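Local coordinates for protein HIAXHD3 (Humicola insolens, PDB 3ZXK) that cleaves arabinofuranosyl side chains, probably from xylan, as a family 43 arabinofuranosidase whose active site was engineered to add endo-xylanase activity, at residues E192-Y197 / Y203-T208; Y155-Y158 / T162-V165; L387-M392 / P447-N452; I410-W413 / E418-I421. All blocks are in the same frame, centred on the assembly; numbering follows the deposited sequence.

How the contacts relate
The four contacts fall into two distant pairs, one in each domain. Contacts 1 and 2 are hairpins in successive sheets of the glycoside hydrolase domain, their centres about 8 Å apart, and M196 and I205 of contact 1 pack on Y155 and A157 of contact 2. Contact 1 reaches the sugar through E192, whereas contact 2 stands behind it; the Y158 side chain is about 11 Å from a bound xylose. Contacts 3 and 4 lie in the concanavalin A-like domain, on the other side of the chain's centre. They adjoin through a probable hydrogen bond from I449 N to A419 O at 2.9 Å. The centres of contacts 1 and 4 are about 50 Å apart.

Contact 1. Residues E192-Y197 / Y203-T208; sequences EGARMY and YYILVT. With XYP (beta-D-xylopyranose), chain C.
A beta hairpin of the family 43 propeller pairs E192-Y197 with Y203-T208, and the first of these strands delivers E192 to the glycan pocket. Backbone bonds join the strands in reciprocal couples at E192 with T208, R195 with L206 and Y197 with Y204; T208 N to E192 O, at 2.8 Å, belongs to the couple nearest the sugar. Between the first two couples the register slips by one residue. This is a beta bulge, where G193 takes a positive phi of 70° and A194 CA comes within 3.2 Å of L206 O. Beyond it, M196 and I205 form a non-hydrogen-bonded pair, with M196 CG 4.0 Å from I205 CG1. On their side of the sheet A194 CB meets I205 CG2, also at 4.0 Å, and this face packs onto Y155 and A157 of the neighbouring sheet. The opposite face carries Y197, whose CE2 lies 4.2 Å from L206 CD1. R195 starts on that face too but leads away, its NH1 turning back to A194 O at 3.0 Å while NE and NH2 reach L20 O and S86 O. E192 and T208 run side by side, with E192 CG 3.9 Å from T208 CG2. The glutamate's CG sits between its backbone N and carbonyl carbon (chi1 66°), and the chain beyond is extended, carrying the carboxylate clear of the sheet. There Y142 OH and N160 ND2 bond to OE1, and OE2 accepts a hydrogen bond from O3 of the xylose at 2.9 Å.

Contact 2. Residues Y155-Y158 / T162-V165; sequences YIAY and TINV
Two backbone hydrogen bonds tie Y158 to N164: Y158 N to N164 O at 3.0 Å, and N164 N to Y158 O at 2.8 Å, the second almost straight at 176°. Around them run weaker CA-H...O contacts, among them A157 CA to N164 O and V165 CA to I156 O. The same two residues also meet through their side chains. N164 CB sits over one face of the Y158 ring, 3.9 Å from the centroid, in a CH-pi contact displaced toward the CZ-CE1 side of the rim. With Y158 CG lodged between its own backbone N and carbonyl carbon (chi1 67°), the ring comes back toward the partner strand. N164 ND2 approaches Y158 CE2 to 3.4 Å, with ring and amide planes 56° apart, while OD1 accepts from R181 N in the next strand. All this belongs to the hairpin of strands 154-158 and 163-168, the central two of a four-stranded antiparallel blade of the family 43 propeller. Apolar contacts occupy the other face. A157 CB lies 4.2 Å from V165 CG2 and slightly farther from I163 CG2, and M196 of the adjoining blade touches V165. At the start of 155-158, Y155 CD1 touches V165 CG1 at 4.1 Å.

Contact 3. Residues L387-M392 / P447-N452; sequences LDVRGM and PVIDTN
V389 and R390 meet I449 and T451 where the end of strand 380-388 turns past the start of helix 451-455, at the margin of the concanavalin A-like sandwich. V389 CG2 touches I449 CD1 at 4.3 Å; the CB bond of I449 points to the turn, and CD1 anti to CA (chi2 174°) extends the chain that way. R390 and T451 make the exposed half of the contact, V389 and I449 the buried half. In R390, CG beside the backbone N and an extended chi2 (170°) bring CD to 3.8 Å from T451 O; the bend at chi3 (-55°) then turns the guanidinium edge to the D388 carboxylate. The grip there is side-on: NE gives to D388 OD1 at 3.0 Å and NH2 to OD2 at 2.8 Å in a salt bridge, both reaching the carboxylate from its syn side. OD1 also accepts from R390 N at 3.1 Å, making an Asx turn. A type I beta turn from V389 to M392 overlaps it, closed by M392 N to V389 O at 3.1 Å. On the other segment D450 is the helix N-cap, its OD1 accepting from A453 N. Backbone bonding between V389 and Q454 and the packing of R390 on Q454 and Q455 extend the junction along the helix. NE and NH2 are engaged by D388, and T451 O is met by CD and CG of R390, consistent with a junction in which no hydrogen bond crosses between the segments and modest, largely van der Waals contact joins them.

Contact 4. Residues I410-W413 / E418-I421; sequences IGVW and EARI
The indole of W413 and the guanidinium of R420 meet at a slant, W413 CE3 lying 4.2 Å from R420 NH2. R397 makes a cation-pi contact with the indole, V422, V424 and V442 touch it, and NE1 is hydrogen-bonded to Y409 OH. R420 keeps its own partners: NE bonds to N445 OD1 and NH1 to Q415 OE1, and a longer salt bridge of 3.6 Å links NH1 to E418 OE2. Below these side chains W413 and R420 form a hydrogen-bonded antiparallel pair, with W413 N to R420 O at 2.9 Å and R420 N to W413 O at 3.0 Å. They belong to the hairpin of strands 406-415 and 418-429 in one sheet of the concanavalin A-like sandwich. Aliphatic side chains meet on the other face. V412 has CG1 anti to its backbone N (chi1 179°), which brings that methyl to 3.9 Å from A419 CB, and I410 CG1 meets I421 CG2 at 4.0 Å. From the second sheet F479 packs on I410 and Y481 on both I410 and I421, while I449 covers V412 and A419. The hairpin is thus two-sided, its aliphatic face filling the sandwich interior, while its other face mixes hydrogen bonds and cation-pi contact with apolar packing on the indole.

Contact 1. Residues E192-Y197 / Y203-T208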
loop_
_atom_site.group_PDB
_atom_site.type_symbol
_atom_site.label_atom_id
_atom_site.label_comp_id
_atom_site.label_asym_id
_atom_site.label_seq_id
_atom_site.Cartn_x
_atom_site.Cartn_y
_atom_site.Cartn_z
ATOM N N GLU A 192 -19.937 -0.681 -3.049
ATOM C CA GLU A 192 -19.051 -0.244 -1.950
ATOM C C GLU A 192 -18.016 0.728 -2.541
ATOM O O GLU A 192 -18.174 1.236 -3.641
ATOM C CB GLU A 192 -18.372 -1.446 -1.235
ATOM C CG GLU A 192 -17.366 -2.253 -2.061
ATOM C CD GLU A 192 -16.590 -3.302 -1.249
ATOM O OE1 GLU A 192 -16.909 -3.567 -0.063
ATOM O OE2 GLU A 192 -15.642 -3.903 -1.797
ATOM N N GLY A 193 -16.964 1.027 -1.797
ATOM C CA GLY A 193 -15.870 1.847 -2.338
ATOM C C GLY A 193 -16.161 3.319 -2.583
ATOM O O GLY A 193 -15.472 3.947 -3.411
ATOM N N ALA A 194 -17.123 3.903 -1.851
ATOM C CA ALA A 194 -17.510 5.302 -2.022
ATOM C C ALA A 194 -16.353 6.318 -2.052
ATOM O O ALA A 194 -15.453 6.307 -1.211
ATOM C CB ALA A 194 -18.559 5.706 -0.969
ATOM N N ARG A 195 -16.421 7.203 -3.046
ATOM C CA ARG A 195 -15.653 8.445 -3.071
ATOM C C ARG A 195 -16.676 9.536 -3.331
ATOM O O ARG A 195 -17.617 9.320 -4.131
ATOM C CB ARG A 195 -14.546 8.419 -4.141
ATOM C CG ARG A 195 -13.170 7.987 -3.617
ATOM C CD ARG A 195 -13.097 6.492 -3.453
ATOM N NE ARG A 195 -11.812 6.135 -2.853
ATOM C CZ ARG A 195 -11.551 6.186 -1.547
ATOM N NH1 ARG A 195 -12.482 6.596 -0.694
ATOM N NH2 ARG A 195 -10.374 5.788 -1.092
ATOM N N MET A 196 -16.546 10.689 -2.682
ATOM C CA MET A 196 -17.592 11.721 -2.768
ATOM C C MET A 196 -17.047 13.057 -3.312
ATOM O O MET A 196 -15.934 13.481 -2.940
ATOM C CB MET A 196 -18.267 11.922 -1.402
ATOM C CG MET A 196 -19.530 12.795 -1.456
ATOM S SD MET A 196 -20.348 12.769 0.151
ATOM C CE MET A 196 -21.851 13.692 -0.153
ATOM N N TYR A 197 -17.830 13.705 -4.188
ATOM C CA TYR A 197 -17.359 14.900 -4.900
ATOM C C TYR A 197 -18.432 15.974 -5.003
ATOM O O TYR A 197 -19.635 15.684 -5.080
ATOM C CB TYR A 197 -16.927 14.545 -6.323
ATOM C CG TYR A 197 -15.907 13.415 -6.380
ATOM C CD1 TYR A 197 -14.527 13.670 -6.236
ATOM C CD2 TYR A 197 -16.327 12.099 -6.550
ATOM C CE1 TYR A 197 -13.601 12.635 -6.254
ATOM C CE2 TYR A 197 -15.412 11.053 -6.573
ATOM C CZ TYR A 197 -14.032 11.326 -6.458
ATOM O OH TYR A 197 -13.054 10.307 -6.462
ATOM N N TYR A 203 -23.613 17.053 -6.508
ATOM C CA TYR A 203 -22.949 16.039 -5.689
ATOM C C TYR A 203 -22.888 14.712 -6.420
ATOM O O TYR A 203 -23.888 14.232 -6.947
ATOM C CB TYR A 203 -23.663 15.855 -4.342
ATOM C CG TYR A 203 -23.625 17.119 -3.516
ATOM C CD1 TYR A 203 -24.604 18.100 -3.666
ATOM C CD2 TYR A 203 -22.574 17.355 -2.604
ATOM C CE1 TYR A 203 -24.565 19.288 -2.954
ATOM C CE2 TYR A 203 -22.522 18.543 -1.871
ATOM C CZ TYR A 203 -23.535 19.497 -2.037
ATOM O OH TYR A 203 -23.524 20.707 -1.344
ATOM N N TYR A 204 -21.697 14.147 -6.447
ATOM C CA TYR A 204 -21.439 12.865 -7.072
ATOM C C TYR A 204 -20.826 11.913 -6.056
ATOM O O TYR A 204 -19.999 12.299 -5.204
ATOM C CB TYR A 204 -20.486 13.020 -8.264
ATOM C CG TYR A 204 -21.033 13.864 -9.400
ATOM C CD1 TYR A 204 -20.971 15.242 -9.350
ATOM C CD2 TYR A 204 -21.622 13.273 -10.534
ATOM C CE1 TYR A 204 -21.465 16.024 -10.375
ATOM C CE2 TYR A 204 -22.104 14.053 -11.588
ATOM C CZ TYR A 204 -22.056 15.442 -11.474
ATOM O OH TYR A 204 -22.513 16.270 -12.466
ATOM N N ILE A 205 -21.167 10.643 -6.204
ATOM C CA ILE A 205 -20.508 9.593 -5.430
ATOM C C ILE A 205 -20.112 8.509 -6.418
ATOM O O ILE A 205 -20.932 8.071 -7.218
ATOM C CB ILE A 205 -21.418 8.994 -4.317
ATOM C CG1 ILE A 205 -21.827 10.074 -3.307
ATOM C CG2 ILE A 205 -20.688 7.852 -3.616
ATOM C CD1 ILE A 205 -22.938 9.667 -2.364
ATOM N N LEU A 206 -18.850 8.108 -6.400
ATOM C CA LEU A 206 -18.409 6.963 -7.179
ATOM C C LEU A 206 -18.447 5.729 -6.306
ATOM O O LEU A 206 -17.966 5.758 -5.165
ATOM C CB LEU A 206 -16.978 7.177 -7.673
ATOM C CG LEU A 206 -16.846 7.476 -9.159
ATOM C CD1 LEU A 206 -17.472 8.835 -9.480
ATOM C CD2 LEU A 206 -15.365 7.407 -9.561
ATOM N N VAL A 207 -19.006 4.646 -6.839
ATOM C CA VAL A 207 -19.033 3.358 -6.132
ATOM C C VAL A 207 -18.606 2.236 -7.062
ATOM O O VAL A 207 -18.720 2.370 -8.280
ATOM C CB VAL A 207 -20.437 3.036 -5.520
ATOM C CG1 VAL A 207 -20.884 4.106 -4.531
ATOM C CG2 VAL A 207 -21.515 2.906 -6.616
ATOM N N THR A 208 -18.112 1.151 -6.480
ATOM C CA THR A 208 -17.762 -0.044 -7.233
ATOM C C THR A 208 -18.752 -1.157 -6.966
ATOM O O THR A 208 -19.239 -1.308 -5.832
ATOM C CB THR A 208 -16.314 -0.534 -6.934
ATOM O OG1 THR A 208 -15.959 -1.636 -7.793
ATOM C CG2 THR A 208 -16.146 -1.000 -5.493
HETATM C C1 XYP C . -14.384 -8.947 -2.571
HETATM C C2 XYP C . -14.203 -7.466 -2.219
HETATM C C3 XYP C . -14.055 -7.255 -0.717
HETATM C C4 XYP C . -15.281 -7.803 0.006
HETATM C C5 XYP C . -16.005 -8.864 -0.824
HETATM O O2 XYP C . -13.032 -6.933 -2.843
HETATM O O3 XYP C . -13.905 -5.855 -0.440
HETATM O O4 XYP C . -14.919 -7.865 1.388
HETATM O O5 XYP C . -15.048 -9.661 -1.518
#

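Contact 2. Residues Y155-Y158 / T162-V165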
loop_
_atom_site.group_PDB
_atom_site.type_symbol
_atom_site.label_atom_id
_atom_site.label_comp_id
_atom_site.label_asym_id
_atom_site.label_seq_id
_atom_site.Cartn_x
_atom_site.Cartn_y
_atom_site.Cartn_z
ATOM N N TYR A 155 -18.694 15.892 4.810
ATOM C CA TYR A 155 -19.588 14.743 4.659
ATOM C C TYR A 155 -18.763 13.509 4.391
ATOM O O TYR A 155 -17.710 13.602 3.773
ATOM C CB TYR A 155 -20.546 14.948 3.449
ATOM C CG TYR A 155 -21.432 16.156 3.584
ATOM C CD1 TYR A 155 -22.637 16.106 4.285
ATOM C CD2 TYR A 155 -21.039 17.377 3.035
ATOM C CE1 TYR A 155 -23.413 17.242 4.425
ATOM C CE2 TYR A 155 -21.826 18.515 3.168
ATOM C CZ TYR A 155 -23.015 18.419 3.866
ATOM O OH TYR A 155 -23.822 19.521 4.034
ATOM N N ILE A 156 -19.268 12.357 4.831
ATOM C CA ILE A 156 -18.665 11.072 4.469
ATOM C C ILE A 156 -19.740 10.128 3.912
ATOM O O ILE A 156 -20.733 9.840 4.584
ATOM C CB ILE A 156 -17.914 10.401 5.644
ATOM C CG1 ILE A 156 -16.728 11.290 6.078
ATOM C CG2 ILE A 156 -17.436 8.993 5.269
ATOM C CD1 ILE A 156 -15.974 10.801 7.300
ATOM N N ALA A 157 -19.534 9.704 2.671
ATOM C CA ALA A 157 -20.310 8.646 2.064
ATOM C C ALA A 157 -19.654 7.303 2.449
ATOM O O ALA A 157 -18.418 7.185 2.496
ATOM C CB ALA A 157 -20.380 8.828 0.538
ATOM N N TYR A 158 -20.472 6.293 2.752
ATOM C CA TYR A 158 -19.929 5.007 3.180
ATOM C C TYR A 158 -20.941 3.916 3.034
ATOM O O TYR A 158 -22.113 4.192 2.801
ATOM C CB TYR A 158 -19.449 5.087 4.642
ATOM C CG TYR A 158 -20.577 5.275 5.628
ATOM C CD1 TYR A 158 -21.100 6.540 5.890
ATOM C CD2 TYR A 158 -21.109 4.178 6.318
ATOM C CE1 TYR A 158 -22.135 6.716 6.805
ATOM C CE2 TYR A 158 -22.136 4.339 7.239
ATOM C CZ TYR A 158 -22.641 5.618 7.492
ATOM O OH TYR A 158 -23.670 5.776 8.395
ATOM N N THR A 162 -25.301 -0.943 0.554
ATOM C CA THR A 162 -26.001 0.298 0.214
ATOM C C THR A 162 -25.250 1.461 0.798
ATOM O O THR A 162 -24.438 1.299 1.730
ATOM C CB THR A 162 -27.450 0.298 0.722
ATOM O OG1 THR A 162 -27.450 0.032 2.124
ATOM C CG2 THR A 162 -28.230 -0.799 0.041
ATOM N N ILE A 163 -25.474 2.642 0.221
ATOM C CA ILE A 163 -24.670 3.814 0.582
ATOM C C ILE A 163 -25.436 4.740 1.514
ATOM O O ILE A 163 -26.622 4.969 1.306
ATOM C CB ILE A 163 -24.168 4.581 -0.666
ATOM C CG1 ILE A 163 -23.437 3.613 -1.614
ATOM C CG2 ILE A 163 -23.220 5.719 -0.267
ATOM C CD1 ILE A 163 -22.230 2.894 -1.010
ATOM N N ASN A 164 -24.728 5.242 2.532
ATOM C CA ASN A 164 -25.222 6.265 3.469
ATOM C C ASN A 164 -24.354 7.522 3.381
ATOM O O ASN A 164 -23.218 7.458 2.898
ATOM C CB ASN A 164 -25.142 5.710 4.890
ATOM C CG ASN A 164 -25.661 4.302 4.968
ATOM O OD1 ASN A 164 -26.830 4.065 4.686
ATOM N ND2 ASN A 164 -24.773 3.350 5.272
ATOM N N VAL A 165 -24.877 8.655 3.839
ATOM C CA VAL A 165 -24.074 9.868 3.934
ATOM C C VAL A 165 -24.200 10.452 5.327
ATOM O O VAL A 165 -25.306 10.765 5.795
ATOM C CB VAL A 165 -24.475 10.928 2.871
ATOM C CG1 VAL A 165 -23.826 12.301 3.149
ATOM C CG2 VAL A 165 -24.161 10.434 1.468
#

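Contact 3. Residues L387-M392 / P447-N452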
loop_
_atom_site.group_PDB
_atom_site.type_symbol
_atom_site.label_atom_id
_atom_site.label_comp_id
_atom_site.label_asym_id
_atom_site.label_seq_id
_atom_site.Cartn_x
_atom_site.Cartn_y
_atom_site.Cartn_z
ATOM N N LEU A 387 23.737 -7.517 4.621
ATOM C CA LEU A 387 23.683 -7.676 6.090
ATOM C C LEU A 387 25.017 -7.975 6.720
ATOM O O LEU A 387 25.896 -8.577 6.083
ATOM C CB LEU A 387 22.692 -8.768 6.503
ATOM C CG LEU A 387 21.239 -8.554 6.072
ATOM C CD1 LEU A 387 20.968 -9.270 4.761
ATOM C CD2 LEU A 387 20.329 -9.049 7.175
ATOM N N ASP A 388 25.182 -7.528 7.960
ATOM C CA ASP A 388 26.236 -8.035 8.842
ATOM C C ASP A 388 25.543 -8.896 9.928
ATOM O O ASP A 388 24.756 -8.373 10.723
ATOM C CB ASP A 388 26.985 -6.856 9.458
ATOM C CG ASP A 388 28.038 -7.253 10.505
ATOM O OD1 ASP A 388 28.127 -8.432 10.942
ATOM O OD2 ASP A 388 28.775 -6.329 10.930
ATOM N N VAL A 389 25.810 -10.199 9.951
ATOM C CA VAL A 389 25.059 -11.092 10.841
ATOM C C VAL A 389 25.908 -11.676 11.983
ATOM O O VAL A 389 25.526 -12.658 12.629
ATOM C CB VAL A 389 24.353 -12.246 10.075
ATOM C CG1 VAL A 389 23.381 -11.694 9.023
ATOM C CG2 VAL A 389 25.368 -13.184 9.448
ATOM N N ARG A 390 27.054 -11.046 12.257
ATOM C CA ARG A 390 27.942 -11.520 13.325
ATOM C C ARG A 390 27.268 -11.552 14.691
ATOM O O ARG A 390 27.630 -12.378 15.541
ATOM C CB ARG A 390 29.245 -10.751 13.390
ATOM C CG ARG A 390 30.136 -11.002 12.184
ATOM C CD ARG A 390 31.303 -10.049 12.167
ATOM N NE ARG A 390 30.816 -8.670 12.235
ATOM C CZ ARG A 390 31.576 -7.626 12.558
ATOM N NH1 ARG A 390 32.856 -7.806 12.840
ATOM N NH2 ARG A 390 31.062 -6.403 12.593
ATOM N N GLY A 391 26.287 -10.663 14.895
ATOM C CA GLY A 391 25.589 -10.571 16.179
ATOM C C GLY A 391 24.512 -11.614 16.429
ATOM O O GLY A 391 23.858 -11.580 17.482
ATOM N N MET A 392 24.295 -12.526 15.475
ATOM C CA MET A 392 23.319 -13.600 15.724
ATOM C C MET A 392 23.719 -14.501 16.884
ATOM O O MET A 392 24.914 -14.784 17.089
ATOM C CB MET A 392 23.106 -14.455 14.490
ATOM C CG MET A 392 22.472 -13.668 13.371
ATOM S SD MET A 392 22.177 -14.675 11.911
ATOM C CE MET A 392 20.650 -15.495 12.340
ATOM N N PRO A 447 26.126 -22.896 2.376
ATOM C CA PRO A 447 27.343 -23.146 3.142
ATOM C C PRO A 447 27.337 -22.584 4.561
ATOM O O PRO A 447 26.550 -21.672 4.887
ATOM C CB PRO A 447 28.407 -22.389 2.342
ATOM C CG PRO A 447 27.660 -21.253 1.728
ATOM C CD PRO A 447 26.275 -21.779 1.422
ATOM N N VAL A 448 28.244 -23.113 5.372
ATOM C CA VAL A 448 28.606 -22.535 6.662
ATOM C C VAL A 448 29.414 -21.295 6.331
ATOM O O VAL A 448 30.255 -21.313 5.432
ATOM C CB VAL A 448 29.457 -23.530 7.491
ATOM C CG1 VAL A 448 30.112 -22.846 8.687
ATOM C CG2 VAL A 448 28.600 -24.715 7.924
ATOM N N ILE A 449 29.122 -20.205 7.021
ATOM C CA ILE A 449 29.782 -18.953 6.759
ATOM C C ILE A 449 30.627 -18.573 7.961
ATOM O O ILE A 449 30.136 -18.612 9.101
ATOM C CB ILE A 449 28.774 -17.824 6.407
ATOM C CG1 ILE A 449 27.564 -17.803 7.358
ATOM C CG2 ILE A 449 28.356 -17.957 4.945
ATOM C CD1 ILE A 449 26.629 -16.614 7.121
ATOM N N ASP A 450 31.896 -18.249 7.695
ATOM C CA ASP A 450 32.863 -17.807 8.724
ATOM C C ASP A 450 32.640 -16.333 9.091
ATOM O O ASP A 450 31.778 -15.677 8.507
ATOM C CB ASP A 450 34.324 -18.100 8.296
ATOM C CG ASP A 450 34.834 -17.199 7.135
ATOM O OD1 ASP A 450 34.157 -16.238 6.716
ATOM O OD2 ASP A 450 35.966 -17.444 6.644
ATOM N N THR A 451 33.410 -15.807 10.046
ATOM C CA THR A 451 33.170 -14.447 10.540
ATOM C C THR A 451 33.276 -13.398 9.441
ATOM O O THR A 451 32.484 -12.454 9.411
ATOM C CB THR A 451 34.077 -14.075 11.735
ATOM O OG1 THR A 451 35.452 -14.073 11.323
ATOM C CG2 THR A 451 33.870 -15.069 12.884
ATOM N N ASN A 452 34.237 -13.571 8.534
ATOM C CA ASN A 452 34.411 -12.615 7.428
ATOM C C ASN A 452 33.208 -12.564 6.489
ATOM O O ASN A 452 32.753 -11.485 6.099
ATOM C CB ASN A 452 35.704 -12.906 6.660
ATOM C CG ASN A 452 36.931 -12.457 7.415
ATOM O OD1 ASN A 452 36.944 -11.371 7.997
ATOM N ND2 ASN A 452 37.970 -13.290 7.421
#

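Contact 4. Residues I410-W413 / E418-I421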
loop_
_atom_site.group_PDB
_atom_site.type_symbol
_atom_site.label_atom_id
_atom_site.label_comp_id
_atom_site.label_asym_id
_atom_site.label_seq_id
_atom_site.Cartn_x
_atom_site.Cartn_y
_atom_site.Cartn_z
ATOM N N ILE A 410 15.421 -16.730 1.911
ATOM C CA ILE A 410 16.800 -17.178 1.974
ATOM C C ILE A 410 17.400 -16.424 3.167
ATOM O O ILE A 410 17.131 -15.221 3.369
ATOM C CB ILE A 410 17.582 -16.915 0.668
ATOM C CG1 ILE A 410 18.966 -17.578 0.754
ATOM C CG2 ILE A 410 17.645 -15.420 0.349
ATOM C CD1 ILE A 410 19.696 -17.631 -0.571
ATOM N N GLY A 411 18.160 -17.115 4.001
ATOM C CA GLY A 411 18.642 -16.464 5.207
ATOM C C GLY A 411 19.719 -17.239 5.890
ATOM O O GLY A 411 20.325 -18.155 5.310
ATOM N N VAL A 412 19.980 -16.832 7.125
ATOM C CA VAL A 412 21.033 -17.430 7.931
ATOM C C VAL A 412 20.404 -17.982 9.196
ATOM O O VAL A 412 19.578 -17.315 9.838
ATOM C CB VAL A 412 22.126 -16.406 8.313
ATOM C CG1 VAL A 412 23.228 -17.035 9.194
ATOM C CG2 VAL A 412 22.748 -15.790 7.064
ATOM N N TRP A 413 20.737 -19.234 9.487
ATOM C CA TRP A 413 20.391 -19.891 10.753
ATOM C C TRP A 413 21.658 -20.039 11.570
ATOM O O TRP A 413 22.678 -20.584 11.097
ATOM C CB TRP A 413 19.760 -21.274 10.515
ATOM C CG TRP A 413 18.333 -21.226 10.056
ATOM C CD1 TRP A 413 17.625 -20.139 9.587
ATOM C CD2 TRP A 413 17.415 -22.337 10.057
ATOM N NE1 TRP A 413 16.343 -20.494 9.284
ATOM C CE2 TRP A 413 16.147 -21.825 9.557
ATOM C CE3 TRP A 413 17.518 -23.677 10.416
ATOM C CZ2 TRP A 413 15.018 -22.643 9.446
ATOM C CZ3 TRP A 413 16.395 -24.493 10.310
ATOM C CH2 TRP A 413 15.175 -23.991 9.834
ATOM N N GLU A 418 27.592 -22.585 14.818
ATOM C CA GLU A 418 27.514 -22.665 13.338
ATOM C C GLU A 418 26.530 -21.632 12.803
ATOM O O GLU A 418 25.392 -21.607 13.230
ATOM C CB GLU A 418 27.092 -24.091 12.847
ATOM C CG GLU A 418 25.652 -24.616 13.160
ATOM C CD GLU A 418 25.050 -25.581 12.104
ATOM O OE1 GLU A 418 25.400 -25.435 10.908
ATOM O OE2 GLU A 418 24.202 -26.474 12.450
ATOM N N ALA A 419 26.955 -20.802 11.853
ATOM C CA ALA A 419 26.019 -20.026 11.049
ATOM C C ALA A 419 26.058 -20.557 9.630
ATOM O O ALA A 419 27.137 -20.809 9.073
ATOM C CB ALA A 419 26.347 -18.547 11.047
ATOM N N ARG A 420 24.887 -20.772 9.058
ATOM C CA ARG A 420 24.826 -21.241 7.693
ATOM C C ARG A 420 23.654 -20.656 6.945
ATOM O O ARG A 420 22.618 -20.286 7.530
ATOM C CB ARG A 420 24.776 -22.754 7.639
ATOM C CG ARG A 420 23.411 -23.332 7.904
ATOM C CD ARG A 420 23.426 -24.814 7.636
ATOM N NE ARG A 420 22.102 -25.411 7.622
ATOM C CZ ARG A 420 21.407 -25.747 8.704
ATOM N NH1 ARG A 420 21.871 -25.515 9.942
ATOM N NH2 ARG A 420 20.234 -26.321 8.545
ATOM N N ILE A 421 23.828 -20.591 5.641
ATOM C CA ILE A 421 22.771 -20.122 4.758
ATOM C C ILE A 421 21.779 -21.238 4.488
ATOM O O ILE A 421 22.183 -22.380 4.287
ATOM C CB ILE A 421 23.360 -19.595 3.434
ATOM C CG1 ILE A 421 24.390 -18.519 3.759
ATOM C CG2 ILE A 421 22.285 -19.031 2.515
ATOM C CD1 ILE A 421 25.278 -18.146 2.606
#